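Local coordinates for protein kallistatin (Homo sapiens, PDB 6F4V) that inhibits tissue kallikrein as a secreted serpin, forming an equimolar, heat- and SDS-stable complex with the protease and being cleaved at its reactive site, at residues H207-D212 / K266-H271. Numbering follows the deposited sequence.
Sequences HWYLHD and KKLELH. With Z9L (methyl 2,3,6-tri-O-sulfo-alpha-D-glucopyranoside), chain C.
Tyr209 lays one face of its ring under Leu268, whose CD1 stands 3.7 Å from the ring centroid and 15° off the normal, a CH-pi contact. The ring is set there by chi1 of 67°, which places CG between the backbone N and the carbonyl carbon. At its edge the phenol OH donates to Lys267 O at 2.8 Å, while Lys266 O lies near the ring plane. The other methyl of Leu268, CD2, rests 3.7 Å from His207 CB, and Leu270 CD2 sits over the rim of one imidazole face, whose NE2 is hydrogen-bonded to Gln202 OE1. Beside this packing, His207 and Lys266 form an antiparallel hydrogen-bonded pair: His207 N to Lys266 O at 2.8 Å, Lys266 N to His207 O at 3.1 Å. The pair joins strand 206-211, which leads to Asp212 of the sulfated-glycan pocket, to strand 265-267, just before strand 269-282 begins beside strand 193-202. A phenylalanine in place of Tyr209 would probably leave Lys267 O and a polar side chain of another chain without their hydroxyl partner. One side chain thus combines apolar cover with a polar tie, fastening the crossing between two sheets through a buried ring whose OH also hydrogen-bonds that other chain.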
ATOM      1  N   HIS A 207      -3.979  23.097 -12.576  1.00 31.40           N
ATOM      2  CA  HIS A 207      -3.907  21.985 -11.634  1.00 30.00           C
ATOM      3  C   HIS A 207      -4.711  22.284 -10.380  1.00 29.86           C
ATOM      4  O   HIS A 207      -4.985  23.454 -10.088  1.00 29.14           O
ATOM      5  CB  HIS A 207      -2.440  21.768 -11.258  1.00 29.83           C
ATOM      6  CG  HIS A 207      -1.678  21.003 -12.279  1.00 30.45           C
ATOM      7  ND1 HIS A 207      -1.714  19.627 -12.348  1.00 31.80           N
ATOM      8  CD2 HIS A 207      -0.895  21.420 -13.303  1.00 30.98           C
ATOM      9  CE1 HIS A 207      -0.965  19.228 -13.359  1.00 31.73           C
ATOM     10  NE2 HIS A 207      -0.452  20.295 -13.949  1.00 32.78           N
ATOM     11  N   TRP A 208      -5.065  21.221  -9.641  1.00 29.37           N
ATOM     12  CA  TRP A 208      -5.784  21.326  -8.383  1.00 28.99           C
ATOM     13  C   TRP A 208      -4.733  21.387  -7.302  1.00 28.63           C
ATOM     14  O   TRP A 208      -4.037  20.379  -7.062  1.00 26.68           O
ATOM     15  CB  TRP A 208      -6.679  20.105  -8.180  1.00 30.89           C
ATOM     16  CG  TRP A 208      -7.793  20.038  -9.119  1.00 31.96           C
ATOM     17  CD1 TRP A 208      -7.853  19.342 -10.297  1.00 33.62           C
ATOM     18  CD2 TRP A 208      -9.047  20.680  -8.965  1.00 34.12           C
ATOM     19  NE1 TRP A 208      -9.086  19.517 -10.885  1.00 34.59           N
ATOM     20  CE2 TRP A 208      -9.839  20.334 -10.083  1.00 36.02           C
ATOM     21  CE3 TRP A 208      -9.586  21.514  -7.984  1.00 35.60           C
ATOM     22  CZ2 TRP A 208     -11.152  20.817 -10.254  1.00 38.24           C
ATOM     23  CZ3 TRP A 208     -10.899  21.980  -8.153  1.00 37.56           C
ATOM     24  CH2 TRP A 208     -11.659  21.616  -9.261  1.00 37.21           C
ATOM     25  N   TYR A 209      -4.551  22.562  -6.695  1.00 27.16           N
ATOM     26  CA  TYR A 209      -3.579  22.710  -5.607  1.00 27.93           C
ATOM     27  C   TYR A 209      -3.955  23.819  -4.639  1.00 28.30           C
ATOM     28  O   TYR A 209      -4.739  24.707  -4.965  1.00 27.10           O
ATOM     29  CB  TYR A 209      -2.144  22.931  -6.141  1.00 28.11           C
ATOM     30  CG  TYR A 209      -1.950  24.260  -6.864  1.00 29.87           C
ATOM     31  CD1 TYR A 209      -2.436  24.445  -8.156  1.00 30.29           C
ATOM     32  CD2 TYR A 209      -1.288  25.326  -6.245  1.00 30.42           C
ATOM     33  CE1 TYR A 209      -2.268  25.654  -8.816  1.00 31.17           C
ATOM     34  CE2 TYR A 209      -1.122  26.544  -6.890  1.00 31.00           C
ATOM     35  CZ  TYR A 209      -1.620  26.696  -8.182  1.00 31.93           C
ATOM     36  OH  TYR A 209      -1.441  27.879  -8.842  1.00 34.64           O
ATOM     37  N   LEU A 210      -3.411  23.722  -3.428  1.00 29.07           N
ATOM     38  CA  LEU A 210      -3.620  24.741  -2.411  1.00 29.55           C
ATOM     39  C   LEU A 210      -2.369  24.914  -1.589  1.00 30.64           C
ATOM     40  O   LEU A 210      -1.539  23.981  -1.469  1.00 28.25           O
ATOM     41  CB  LEU A 210      -4.796  24.383  -1.514  1.00 30.64           C
ATOM     42  CG  LEU A 210      -4.726  23.070  -0.742  1.00 30.82           C
ATOM     43  CD1 LEU A 210      -3.955  23.146   0.574  1.00 31.52           C
ATOM     44  CD2 LEU A 210      -6.152  22.593  -0.490  1.00 31.95           C
ATOM     45  N   HIS A 211      -2.232  26.117  -1.040  1.00 30.60           N
ATOM     46  CA  HIS A 211      -1.250  26.408   0.003  1.00 32.58           C
ATOM     47  C   HIS A 211      -2.046  26.473   1.292  1.00 32.50           C
ATOM     48  O   HIS A 211      -2.921  27.346   1.459  1.00 32.61           O
ATOM     49  CB  HIS A 211      -0.521  27.723  -0.299  1.00 33.65           C
ATOM     50  CG  HIS A 211       0.069  27.789  -1.675  1.00 35.66           C
ATOM     51  ND1 HIS A 211       1.095  26.963  -2.092  1.00 36.42           N
ATOM     52  CD2 HIS A 211      -0.218  28.592  -2.735  1.00 36.78           C
ATOM     53  CE1 HIS A 211       1.420  27.260  -3.342  1.00 37.64           C
ATOM     54  NE2 HIS A 211       0.636  28.244  -3.756  1.00 37.04           N
ATOM     55  N   ASP A 212      -1.800  25.524   2.194  1.00 30.79           N
ATOM     56  CA  ASP A 212      -2.658  25.336   3.357  1.00 31.83           C
ATOM     57  C   ASP A 212      -2.418  26.539   4.307  1.00 34.17           C
ATOM     58  O   ASP A 212      -1.256  26.878   4.615  1.00 32.57           O
ATOM     59  CB  ASP A 212      -2.338  23.985   4.025  1.00 30.43           C
ATOM     60  CG  ASP A 212      -3.404  23.511   4.982  1.00 31.04           C
ATOM     61  OD1 ASP A 212      -3.954  24.328   5.765  1.00 30.31           O
ATOM     62  OD2 ASP A 212      -3.664  22.280   5.024  1.00 29.44           O
ATOM     63  N   LYS A 266      -6.082  26.255 -10.745  1.00 34.95           N
ATOM     64  CA  LYS A 266      -5.370  27.422 -11.263  1.00 36.87           C
ATOM     65  C   LYS A 266      -4.210  26.976 -12.129  1.00 37.62           C
ATOM     66  O   LYS A 266      -3.730  25.833 -12.007  1.00 34.84           O
ATOM     67  CB  LYS A 266      -4.818  28.271 -10.117  1.00 39.06           C
ATOM     68  CG  LYS A 266      -5.863  28.873  -9.178  1.00 41.56           C
ATOM     69  CD  LYS A 266      -6.636  29.997  -9.869  1.00 45.01           C
ATOM     70  CE  LYS A 266      -7.767  30.539  -9.001  1.00 47.51           C
ATOM     71  NZ  LYS A 266      -7.249  30.980  -7.678  1.00 47.97           N
ATOM     72  N   LYS A 267      -3.720  27.892 -12.973  1.00 37.80           N
ATOM     73  CA  LYS A 267      -2.482  27.642 -13.712  1.00 38.69           C
ATOM     74  C   LYS A 267      -1.362  27.402 -12.696  1.00 35.87           C
ATOM     75  O   LYS A 267      -1.336  27.976 -11.597  1.00 36.13           O
ATOM     76  CB  LYS A 267      -2.116  28.760 -14.721  1.00 43.02           C
ATOM     77  CG  LYS A 267      -1.016  28.323 -15.700  1.00 45.91           C
ATOM     78  CD  LYS A 267      -0.783  29.272 -16.888  1.00 50.17           C
ATOM     79  CE  LYS A 267      -1.477  28.798 -18.170  1.00 52.67           C
ATOM     80  NZ  LYS A 267      -0.965  29.469 -19.409  1.00 55.88           N
ATOM     81  N   LEU A 268      -0.500  26.459 -13.036  1.00 34.17           N
ATOM     82  CA  LEU A 268       0.586  26.085 -12.168  1.00 33.44           C
ATOM     83  C   LEU A 268       1.853  25.836 -12.955  1.00 33.34           C
ATOM     84  O   LEU A 268       1.842  25.116 -13.949  1.00 35.25           O
ATOM     85  CB  LEU A 268       0.226  24.813 -11.426  1.00 31.97           C
ATOM     86  CG  LEU A 268       1.268  24.226 -10.489  1.00 30.93           C
ATOM     87  CD1 LEU A 268       1.468  25.151  -9.322  1.00 31.62           C
ATOM     88  CD2 LEU A 268       0.828  22.856  -9.977  1.00 31.03           C
ATOM     89  N   GLU A 269       2.948  26.373 -12.450  1.00 33.03           N
ATOM     90  CA  GLU A 269       4.266  25.956 -12.875  1.00 34.67           C
ATOM     91  C   GLU A 269       4.704  24.854 -11.912  1.00 32.42           C
ATOM     92  O   GLU A 269       4.917  25.129 -10.742  1.00 32.55           O
ATOM     93  CB  GLU A 269       5.228  27.136 -12.825  1.00 35.51           C
ATOM     94  CG  GLU A 269       6.629  26.834 -13.320  1.00 38.19           C
ATOM     95  CD  GLU A 269       7.600  27.949 -12.929  1.00 40.89           C
ATOM     96  OE1 GLU A 269       7.184  29.123 -13.000  1.00 43.74           O
ATOM     97  OE2 GLU A 269       8.746  27.674 -12.510  1.00 41.25           O
ATOM     98  N   LEU A 270       4.823  23.629 -12.421  1.00 31.46           N
ATOM     99  CA  LEU A 270       5.014  22.428 -11.594  1.00 29.91           C
ATOM    100  C   LEU A 270       6.337  21.776 -11.929  1.00 29.08           C
ATOM    101  O   LEU A 270       6.568  21.400 -13.073  1.00 29.98           O
ATOM    102  CB  LEU A 270       3.874  21.430 -11.855  1.00 29.31           C
ATOM    103  CG  LEU A 270       3.982  20.058 -11.197  1.00 28.77           C
ATOM    104  CD1 LEU A 270       4.111  20.190  -9.689  1.00 28.82           C
ATOM    105  CD2 LEU A 270       2.765  19.238 -11.550  1.00 28.59           C
ATOM    106  N   HIS A 271       7.203  21.662 -10.941  1.00 29.06           N
ATOM    107  CA  HIS A 271       8.457  20.944 -11.068  1.00 29.67           C
ATOM    108  C   HIS A 271       8.332  19.729 -10.190  1.00 28.49           C
ATOM    109  O   HIS A 271       8.145  19.875  -8.980  1.00 26.83           O
ATOM    110  CB  HIS A 271       9.633  21.794 -10.571  1.00 31.15           C
ATOM    111  CG  HIS A 271       9.730  23.138 -11.222  1.00 33.54           C
ATOM    112  ND1 HIS A 271      10.734  23.469 -12.111  1.00 36.49           N
ATOM    113  CD2 HIS A 271       8.954  24.242 -11.102  1.00 34.60           C
ATOM    114  CE1 HIS A 271      10.562  24.719 -12.518  1.00 36.78           C
ATOM    115  NE2 HIS A 271       9.496  25.211 -11.907  1.00 35.62           N
TER
HETATM  116  O4  Z9L C   1     -11.498  29.777   6.095  0.69 68.80           O
HETATM  117  C4  Z9L C   1     -10.195  30.394   6.326  0.69 61.83           C
HETATM  118  C5  Z9L C   1      -9.008  29.421   6.318  0.69 59.19           C
HETATM  119  O5  Z9L C   1      -7.771  30.172   6.565  0.69 56.04           O
HETATM  120  C6  Z9L C   1      -8.836  28.676   5.027  0.69 57.46           C
HETATM  121  O6  Z9L C   1      -7.607  27.990   5.048  0.69 55.92           O
HETATM  122  S1  Z9L C   1      -7.516  26.699   4.001  0.69 51.65           S
HETATM  123  O7  Z9L C   1      -8.585  25.563   4.584  0.69 52.32           O
HETATM  124  O11 Z9L C   1      -5.982  26.106   3.988  0.69 51.14           O
HETATM  125  O15 Z9L C   1      -7.977  27.201   2.484  0.69 53.34           O
HETATM  126  C3  Z9L C   1     -10.281  30.996   7.702  0.69 59.57           C
HETATM  127  O3  Z9L C   1     -11.233  32.099   7.608  0.69 58.47           O
HETATM  128  S2  Z9L C   1     -12.388  32.145   8.793  0.69 58.99           S
HETATM  129  O8  Z9L C   1     -13.383  33.441   8.530  0.69 59.49           O
HETATM  130  O9  Z9L C   1     -11.640  32.303  10.275  0.69 58.63           O
HETATM  131  O10 Z9L C   1     -13.256  30.739   8.767  0.69 59.48           O
HETATM  132  C2  Z9L C   1      -9.017  31.479   8.355  0.69 57.55           C
HETATM  133  O2  Z9L C   1      -8.832  32.892   8.116  0.69 59.41           O
HETATM  134  S3  Z9L C   1      -8.132  33.846   9.300  0.69 53.85           S
HETATM  135  O12 Z9L C   1      -8.414  35.419   8.849  0.69 55.13           O
HETATM  136  O13 Z9L C   1      -6.502  33.596   9.351  0.69 52.77           O
HETATM  137  O14 Z9L C   1      -8.784  33.556  10.808  0.69 51.24           O
HETATM  138  C1  Z9L C   1      -7.720  30.754   7.940  0.69 55.50           C
HETATM  139  O1  Z9L C   1      -7.455  29.747   8.839  0.69 51.45           O
HETATM  140  C7  Z9L C   1      -6.099  29.293   8.944  0.69 49.55           C